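Local atomic coordinates of hypothetical protein PSPTO_2114 (PDB entry 2ODA), a protein that probably acts as a phosphatase-like enzyme of the haloacid dehalogenase superfamily, within a Pseudomonas-specific subfamily whose exact biochemical role is uncertain. Residues 38-48 and 174-182; 86-94 and 114-124. All coordinates share one frame; numbering follows the deposited sequence.

Interaction 1 (38-48 and 174-182)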
loop_
_atom_site.group_PDB
_atom_site.type_symbol
_atom_site.label_atom_id
_atom_site.label_comp_id
_atom_site.label_asym_id
_atom_site.label_seq_id
_atom_site.Cartn_x
_atom_site.Cartn_y
_atom_site.Cartn_z
ATOM N N THR B 38 18.647 19.031 9.038
ATOM C CA THR B 38 19.831 18.378 8.470
ATOM C C THR B 38 20.397 19.133 7.247
ATOM O O THR B 38 19.682 19.925 6.618
ATOM C CB THR B 38 19.568 16.887 8.116
ATOM O OG1 THR B 38 18.530 16.791 7.135
ATOM C CG2 THR B 38 19.200 16.089 9.376
ATOM N N PRO B 39 21.688 18.923 6.939
ATOM C CA PRO B 39 22.304 19.695 5.849
ATOM C C PRO B 39 21.525 19.570 4.522
ATOM O O PRO B 39 21.165 18.470 4.109
ATOM C CB PRO B 39 23.709 19.087 5.743
ATOM C CG PRO B 39 24.009 18.578 7.114
ATOM C CD PRO B 39 22.668 18.031 7.599
ATOM N N GLY B 40 21.235 20.706 3.898
ATOM C CA GLY B 40 20.521 20.721 2.625
ATOM C C GLY B 40 19.005 20.697 2.738
ATOM O O GLY B 40 18.327 20.871 1.729
ATOM N N ALA B 41 18.471 20.497 3.956
ATOM C CA ALA B 41 17.013 20.370 4.157
ATOM C C ALA B 41 16.262 21.645 3.731
ATOM O O ALA B 41 15.238 21.552 3.063
ATOM C CB ALA B 41 16.661 20.002 5.653
ATOM N N GLN B 42 16.765 22.826 4.124
ATOM C CA GLN B 42 16.087 24.086 3.771
ATOM C C GLN B 42 15.915 24.232 2.264
ATOM O O GLN B 42 14.862 24.640 1.791
ATOM C CB GLN B 42 16.835 25.314 4.315
ATOM C CG GLN B 42 16.855 25.438 5.852
ATOM C CD GLN B 42 18.069 24.786 6.506
ATOM O OE1 GLN B 42 18.483 23.684 6.136
ATOM N NE2 GLN B 42 18.645 25.476 7.481
ATOM N N ASN B 43 16.976 23.904 1.532
ATOM C CA ASN B 43 17.004 23.941 0.073
ATOM C C ASN B 43 15.970 22.945 -0.512
ATOM O O ASN B 43 15.092 23.331 -1.310
ATOM C CB ASN B 43 18.451 23.626 -0.382
ATOM C CG ASN B 43 18.691 23.847 -1.868
ATOM O OD1 ASN B 43 17.898 23.433 -2.699
ATOM N ND2 ASN B 43 19.826 24.473 -2.205
ATOM N N ALA B 44 16.068 21.670 -0.112
ATOM C CA ALA B 44 15.117 20.660 -0.618
ATOM C C ALA B 44 13.668 21.034 -0.283
ATOM O O ALA B 44 12.770 20.909 -1.127
ATOM C CB ALA B 44 15.451 19.260 -0.051
ATOM N N LEU B 45 13.431 21.464 0.958
ATOM C CA LEU B 45 12.063 21.710 1.424
ATOM C C LEU B 45 11.439 22.967 0.820
ATOM O O LEU B 45 10.226 23.009 0.640
ATOM C CB LEU B 45 11.990 21.747 2.942
ATOM C CG LEU B 45 12.364 20.434 3.647
ATOM C CD1 LEU B 45 12.267 20.671 5.148
ATOM C CD2 LEU B 45 11.472 19.263 3.202
ATOM N N LYS B 46 12.248 23.974 0.490
ATOM C CA LYS B 46 11.704 25.134 -0.241
ATOM C C LYS B 46 11.140 24.720 -1.582
ATOM O O LYS B 46 10.008 25.091 -1.885
ATOM C CB LYS B 46 12.709 26.269 -0.426
ATOM C CG LYS B 46 12.123 27.349 -1.352
ATOM C CD LYS B 46 12.903 28.653 -1.314
ATOM C CE LYS B 46 12.264 29.628 -2.344
ATOM N NZ LYS B 46 10.933 30.090 -1.893
ATOM N N ALA B 47 11.909 23.938 -2.355
ATOM C CA ALA B 47 11.481 23.464 -3.675
ATOM C C ALA B 47 10.187 22.682 -3.558
ATOM O O ALA B 47 9.227 22.935 -4.310
ATOM C CB ALA B 47 12.560 22.611 -4.320
ATOM N N LEU B 48 10.127 21.784 -2.572
ATOM C CA LEU B 48 8.947 20.934 -2.398
ATOM C C LEU B 48 7.723 21.722 -1.949
ATOM O O LEU B 48 6.613 21.538 -2.479
ATOM C CB LEU B 48 9.235 19.793 -1.409
ATOM C CG LEU B 48 10.284 18.785 -1.847
ATOM C CD1 LEU B 48 10.578 17.807 -0.670
ATOM C CD2 LEU B 48 9.839 18.045 -3.127
ATOM N N ASP B 174 23.800 11.459 0.019
ATOM C CA ASP B 174 24.584 11.887 1.186
ATOM C C ASP B 174 23.763 12.772 2.126
ATOM O O ASP B 174 24.020 12.810 3.337
ATOM C CB ASP B 174 25.778 12.708 0.733
ATOM C CG ASP B 174 26.900 11.878 0.118
ATOM O OD1 ASP B 174 26.846 10.624 0.075
ATOM O OD2 ASP B 174 27.864 12.545 -0.337
ATOM N N HIS B 175 22.836 13.543 1.558
ATOM C CA HIS B 175 22.053 14.521 2.332
ATOM C C HIS B 175 20.891 14.996 1.487
ATOM O O HIS B 175 20.879 14.781 0.280
ATOM C CB HIS B 175 22.937 15.732 2.760
ATOM C CG HIS B 175 23.628 16.410 1.614
ATOM N ND1 HIS B 175 23.003 17.332 0.801
ATOM C CD2 HIS B 175 24.886 16.287 1.134
ATOM C CE1 HIS B 175 23.849 17.750 -0.128
ATOM N NE2 HIS B 175 24.995 17.121 0.049
ATOM N N LEU B 176 19.945 15.690 2.122
ATOM C CA LEU B 176 18.748 16.198 1.430
ATOM C C LEU B 176 19.002 17.223 0.313
ATOM O O LEU B 176 18.139 17.440 -0.541
ATOM C CB LEU B 176 17.724 16.734 2.431
ATOM C CG LEU B 176 17.106 15.703 3.385
ATOM C CD1 LEU B 176 16.175 16.393 4.379
ATOM C CD2 LEU B 176 16.364 14.613 2.592
ATOM N N GLY B 177 20.177 17.846 0.298
ATOM C CA GLY B 177 20.501 18.770 -0.798
ATOM C C GLY B 177 20.518 18.024 -2.131
ATOM O O GLY B 177 20.423 18.628 -3.214
ATOM N N GLU B 178 20.692 16.709 -2.056
ATOM C CA GLU B 178 20.729 15.858 -3.254
ATOM C C GLU B 178 19.375 15.258 -3.611
ATOM O O GLU B 178 19.259 14.488 -4.581
ATOM C CB GLU B 178 21.747 14.723 -3.056
ATOM C CG GLU B 178 23.189 15.179 -2.997
ATOM C CD GLU B 178 23.700 15.735 -4.325
ATOM O OE1 GLU B 178 23.147 15.367 -5.379
ATOM O OE2 GLU B 178 24.661 16.537 -4.319
ATOM N N LEU B 179 18.337 15.613 -2.851
ATOM C CA LEU B 179 17.038 14.970 -3.054
ATOM C C LEU B 179 16.448 15.237 -4.443
ATOM O O LEU B 179 15.908 14.340 -5.062
ATOM C CB LEU B 179 16.026 15.381 -1.977
ATOM C CG LEU B 179 14.637 14.737 -2.101
ATOM C CD1 LEU B 179 14.697 13.219 -1.843
ATOM C CD2 LEU B 179 13.721 15.374 -1.111
ATOM N N GLU B 180 16.534 16.477 -4.908
ATOM C CA GLU B 180 15.906 16.853 -6.180
ATOM C C GLU B 180 16.448 16.019 -7.336
ATOM O O GLU B 180 15.675 15.421 -8.106
ATOM C CB GLU B 180 16.100 18.364 -6.424
ATOM C CG GLU B 180 15.133 19.021 -7.393
ATOM C CD GLU B 180 14.751 20.466 -6.982
ATOM O OE1 GLU B 180 13.678 20.904 -7.406
ATOM O OE2 GLU B 180 15.492 21.149 -6.225
ATOM N N SER B 181 17.772 15.943 -7.431
ATOM C CA SER B 181 18.455 15.139 -8.441
ATOM C C SER B 181 18.182 13.647 -8.273
ATOM O O SER B 181 18.061 12.920 -9.252
ATOM C CB SER B 181 19.960 15.355 -8.343
ATOM O OG SER B 181 20.265 16.634 -8.824
ATOM N N CYS B 182 18.089 13.202 -7.025
ATOM C CA CYS B 182 17.801 11.792 -6.750
ATOM C C CYS B 182 16.413 11.406 -7.275
ATOM O O CYS B 182 16.256 10.378 -7.981
ATOM C CB CYS B 182 17.897 11.551 -5.232
ATOM S SG CYS B 182 17.551 9.893 -4.722
HETATM O O HOH W 1 20.294 16.142 5.072
HETATM O O HOH W 2 17.055 21.076 -3.816
HETATM O O HOH W 3 19.872 20.986 -4.088
#
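The imidazole of His-175 has CG of Glu-178 over one face, offset toward the rim, and CA of Gly-177 at its edge in the plane, while Pro-39 O approaches obliquely, 3.5 Å from His-175 CB. This is where two helices, 41-51 and 179-191, start side by side on one face of the parallel sheet of the Rossmann-like HAD fold. With CG between backbone N and carbonyl carbon (chi1 55°), His-175 turns its ND1 edge back toward Gly-177, whose N gives ND1 a weak bond and whose bare CA leaves room for the imidazole edge. Gly-40 lets the backbones meet: its positive phi in a type II turn calls for glycine, and at the N-cap of its helix its CA comes 3.7 Å from Gly-177 N. Leu-176 packs between the segments, its CD1 lying 3.6 Å from Thr-38 OG1 and 3.9 Å from Ala-41 CB. Ala-44 CB presses on Leu-176 O at 3.3 Å. Deeper, Leu-48 CD1 and Leu-179 CD2 touch at 4.0 Å, the two side chains at about a right angle, and both reach Phe-11 of the sheet. One water donates to Thr-38 OG1 and Pro-39 O and accepts from Leu-176 N; OG1 is also bonded to Cys-16 O. At the solvent side, a second water lies between Asn-43 OD1 and Glu-180 OE2, and Glu-180 OE1 rests 3.7 Å from Ala-47 CB.

Interaction 2 (86-94 and 114-124); sequences GWPQPDACW and DPRLLQSGLNA
The peptide between Trp-87 and Pro-88 is cis, and the loop lies against helix 115-123 with the CA atoms of Pro-88 and Ser-120 within 4.2 Å and those of Pro-90 and Ala-124 within 4.3 Å. Side chains of the helix hold the loop's carbonyls: Asn-123 ND2 donates to Pro-88 O from above the carbonyl plane (2.8 Å, 157°), and Gln-119 NE2 holds the same amide by bonding Asn-123 OD1. Ser-120 OG, anti to its own nitrogen (chi1 170°), gives its proton to Gln-89 O at 2.8 Å. Leu-117 CB makes a CH-pi contact over one face of the Trp-87 indole, 3.6 Å from the centroid of the six-membered ring. Asp-114 lies just past the end of strand 109-112, where HAD enzymes usually carry acidic motif IV, to which it may correspond. Its OD1 caps the helix at Arg-116 N, while OD2 meets the indole edge 3.7 Å from Trp-87 CZ3. CE3 of Trp-87 sits over one face of the Arg-116 guanidinium, the planes 36° apart; Arg-116 NH1 is salt-bridged to Glu-60. At the far end, Trp-94 stacks on Trp-94 of the second subunit; NE1 of the first donates to an in-plane lone pair of Ala-124 O in its own chain at 3.0 Å.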
loop_
_atom_site.group_PDB
_atom_site.type_symbol
_atom_site.label_atom_id
_atom_site.label_comp_id
_atom_site.label_asym_id
_atom_site.label_seq_id
_atom_site.Cartn_x
_atom_site.Cartn_y
_atom_site.Cartn_z
ATOM N N GLY B 86 3.902 -1.190 14.698
ATOM C CA GLY B 86 5.092 -0.372 14.406
ATOM C C GLY B 86 5.990 -0.954 13.340
ATOM O O GLY B 86 5.716 -2.029 12.822
ATOM N N TRP B 87 7.074 -0.248 13.022
ATOM C CA TRP B 87 8.020 -0.697 12.017
ATOM C C TRP B 87 8.557 -2.097 12.380
ATOM O O TRP B 87 8.712 -2.404 13.553
ATOM C CB TRP B 87 9.185 0.291 11.930
ATOM C CG TRP B 87 8.798 1.753 11.899
ATOM C CD1 TRP B 87 7.590 2.292 11.557
ATOM C CD2 TRP B 87 9.654 2.855 12.198
ATOM N NE1 TRP B 87 7.632 3.664 11.647
ATOM C CE2 TRP B 87 8.891 4.034 12.044
ATOM C CE3 TRP B 87 11.000 2.960 12.577
ATOM C CZ2 TRP B 87 9.419 5.307 12.275
ATOM C CZ3 TRP B 87 11.526 4.230 12.790
ATOM C CH2 TRP B 87 10.735 5.384 12.646
ATOM N N PRO B 88 8.874 -2.940 11.390
ATOM C CA PRO B 88 8.859 -2.746 9.946
ATOM C C PRO B 88 7.521 -3.040 9.243
ATOM O O PRO B 88 7.519 -3.114 8.013
ATOM C CB PRO B 88 9.913 -3.744 9.462
ATOM C CG PRO B 88 9.808 -4.900 10.409
ATOM C CD PRO B 88 9.337 -4.299 11.744
ATOM N N GLN B 89 6.416 -3.182 9.990
ATOM C CA GLN B 89 5.083 -3.317 9.374
ATOM C C GLN B 89 4.792 -2.111 8.448
ATOM O O GLN B 89 5.234 -0.978 8.734
ATOM C CB GLN B 89 3.962 -3.446 10.431
ATOM C CG GLN B 89 3.957 -4.743 11.245
ATOM C CD GLN B 89 3.811 -5.972 10.378
ATOM O OE1 GLN B 89 4.801 -6.605 10.017
ATOM N NE2 GLN B 89 2.571 -6.320 10.037
ATOM N N PRO B 90 4.108 -2.357 7.308
ATOM C CA PRO B 90 3.853 -1.288 6.314
ATOM C C PRO B 90 2.925 -0.162 6.812
ATOM O O PRO B 90 2.874 0.929 6.199
ATOM C CB PRO B 90 3.155 -2.040 5.156
ATOM C CG PRO B 90 2.554 -3.290 5.832
ATOM C CD PRO B 90 3.600 -3.666 6.855
ATOM N N ASP B 91 2.196 -0.441 7.897
ATOM C CA ASP B 91 1.160 0.452 8.454
ATOM C C ASP B 91 1.555 1.935 8.560
ATOM O O ASP B 91 0.798 2.803 8.154
ATOM C CB ASP B 91 0.732 -0.020 9.840
ATOM C CG ASP B 91 0.180 -1.424 9.838
ATOM O OD1 ASP B 91 0.752 -2.304 9.160
ATOM O OD2 ASP B 91 -0.836 -1.632 10.526
ATOM N N ALA B 92 2.725 2.219 9.133
ATOM C CA ALA B 92 3.157 3.599 9.286
ATOM C C ALA B 92 3.142 4.354 7.939
ATOM O O ALA B 92 2.752 5.518 7.874
ATOM C CB ALA B 92 4.524 3.651 9.903
ATOM N N CYS B 93 3.572 3.688 6.870
ATOM C CA CYS B 93 3.633 4.330 5.548
ATOM C C CYS B 93 2.259 4.443 4.883
ATOM O O CYS B 93 1.901 5.500 4.336
ATOM C CB CYS B 93 4.602 3.576 4.651
ATOM S SG CYS B 93 6.327 3.744 5.231
ATOM N N TRP B 94 1.478 3.367 4.949
ATOM C CA TRP B 94 0.122 3.438 4.419
ATOM C C TRP B 94 -0.711 4.476 5.134
ATOM O O TRP B 94 -1.447 5.244 4.496
ATOM C CB TRP B 94 -0.554 2.080 4.502
ATOM C CG TRP B 94 0.008 1.087 3.534
ATOM C CD1 TRP B 94 0.669 1.343 2.354
ATOM C CD2 TRP B 94 -0.097 -0.333 3.638
ATOM N NE1 TRP B 94 1.002 0.144 1.733
ATOM C CE2 TRP B 94 0.542 -0.892 2.506
ATOM C CE3 TRP B 94 -0.646 -1.192 4.593
ATOM C CZ2 TRP B 94 0.617 -2.286 2.293
ATOM C CZ3 TRP B 94 -0.573 -2.581 4.379
ATOM C CH2 TRP B 94 0.075 -3.107 3.254
ATOM N N ASP B 114 16.884 5.393 8.454
ATOM C CA ASP B 114 16.657 4.384 9.492
ATOM C C ASP B 114 16.248 3.062 8.849
ATOM O O ASP B 114 15.229 3.000 8.160
ATOM C CB ASP B 114 15.556 4.837 10.472
ATOM C CG ASP B 114 15.355 3.857 11.631
ATOM O OD1 ASP B 114 15.318 2.652 11.396
ATOM O OD2 ASP B 114 15.196 4.285 12.773
ATOM N N PRO B 115 17.045 1.997 9.065
ATOM C CA PRO B 115 16.781 0.734 8.361
ATOM C C PRO B 115 15.407 0.160 8.634
ATOM O O PRO B 115 14.840 -0.501 7.755
ATOM C CB PRO B 115 17.853 -0.212 8.914
ATOM C CG PRO B 115 18.918 0.666 9.384
ATOM C CD PRO B 115 18.240 1.891 9.926
ATOM N N ARG B 116 14.887 0.410 9.829
ATOM C CA ARG B 116 13.570 -0.106 10.231
ATOM C C ARG B 116 12.417 0.616 9.550
ATOM O O ARG B 116 11.448 -0.014 9.090
ATOM C CB ARG B 116 13.407 -0.065 11.746
ATOM C CG ARG B 116 14.259 -1.133 12.470
ATOM C CD ARG B 116 14.159 -0.994 13.997
ATOM N NE ARG B 116 12.761 -1.092 14.453
ATOM C CZ ARG B 116 12.103 -0.069 14.979
ATOM N NH1 ARG B 116 12.729 1.085 15.116
ATOM N NH2 ARG B 116 10.833 -0.184 15.365
ATOM N N LEU B 117 12.516 1.936 9.474
ATOM C CA LEU B 117 11.535 2.697 8.725
ATOM C C LEU B 117 11.647 2.457 7.222
ATOM O O LEU B 117 10.627 2.307 6.541
ATOM C CB LEU B 117 11.609 4.180 9.096
ATOM C CG LEU B 117 10.750 5.133 8.246
ATOM C CD1 LEU B 117 9.228 4.795 8.312
ATOM C CD2 LEU B 117 11.022 6.579 8.696
ATOM N N LEU B 118 12.866 2.437 6.683
ATOM C CA LEU B 118 13.053 2.047 5.285
ATOM C C LEU B 118 12.445 0.687 4.971
ATOM O O LEU B 118 11.815 0.509 3.925
ATOM C CB LEU B 118 14.534 2.076 4.888
ATOM C CG LEU B 118 15.088 3.510 4.878
ATOM C CD1 LEU B 118 16.612 3.462 4.945
ATOM C CD2 LEU B 118 14.574 4.267 3.636
ATOM N N GLN B 119 12.644 -0.277 5.858
ATOM C CA GLN B 119 12.007 -1.594 5.716
ATOM C C GLN B 119 10.474 -1.500 5.680
ATOM O O GLN B 119 9.819 -2.209 4.907
ATOM C CB GLN B 119 12.469 -2.538 6.832
ATOM C CG GLN B 119 12.039 -4.026 6.601
ATOM C CD GLN B 119 12.679 -4.624 5.360
ATOM O OE1 GLN B 119 13.884 -4.811 5.310
ATOM N NE2 GLN B 119 11.878 -4.910 4.349
ATOM N N SER B 120 9.903 -0.650 6.535
ATOM C CA SER B 120 8.453 -0.393 6.484
ATOM C C SER B 120 8.062 0.107 5.079
ATOM O O SER B 120 7.075 -0.347 4.512
ATOM C CB SER B 120 8.044 0.616 7.576
ATOM O OG SER B 120 6.698 1.043 7.409
ATOM N N GLY B 121 8.836 1.043 4.526
ATOM C CA GLY B 121 8.519 1.606 3.213
ATOM C C GLY B 121 8.612 0.560 2.113
ATOM O O GLY B 121 7.757 0.518 1.216
ATOM N N LEU B 122 9.654 -0.276 2.161
ATOM C CA LEU B 122 9.800 -1.367 1.192
ATOM C C LEU B 122 8.626 -2.333 1.330
ATOM O O LEU B 122 8.032 -2.752 0.346
ATOM C CB LEU B 122 11.139 -2.128 1.408
ATOM C CG LEU B 122 12.418 -1.331 1.094
ATOM C CD1 LEU B 122 13.688 -2.117 1.495
ATOM C CD2 LEU B 122 12.474 -0.969 -0.404
ATOM N N ASN B 123 8.301 -2.695 2.561
ATOM C CA ASN B 123 7.148 -3.585 2.820
ATOM C C ASN B 123 5.826 -2.996 2.346
ATOM O O ASN B 123 4.914 -3.731 1.892
ATOM C CB ASN B 123 7.064 -3.923 4.311
ATOM C CG ASN B 123 8.177 -4.890 4.760
ATOM O OD1 ASN B 123 8.814 -5.521 3.928
ATOM N ND2 ASN B 123 8.419 -4.981 6.078
ATOM N N ALA B 124 5.711 -1.675 2.434
ATOM C CA ALA B 124 4.473 -0.988 2.034
ATOM C C ALA B 124 4.387 -0.810 0.506
ATOM O O ALA B 124 3.349 -0.391 -0.026
ATOM C CB ALA B 124 4.370 0.378 2.754
HETATM O O HOH W 4 7.967 -1.891 15.953
HETATM O O HOH W 5 11.295 -3.837 14.922
#

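Overall arrangement
From the N terminus the chain runs through strand 9-12 to the start of helix 41-51, the first half of interaction 1. It then builds strands 55-58 and 78-79 before reaching 86-94. A short excursion through the rest of helix 91-99 and central strand 109-112 brings it to 114-124, where interaction 2 closes a small loop. Strand 127-131, helix 150-167 and strand 171-173 follow, and 174-182 returns to helix 41-51, closing the large loop in which interaction 2 is nested. The two contacts lie on opposite sides of the chain's centre, about 22 Å between centres: interaction 1 joins early and late helices, interaction 2 joins sequential ones at the subunit interface.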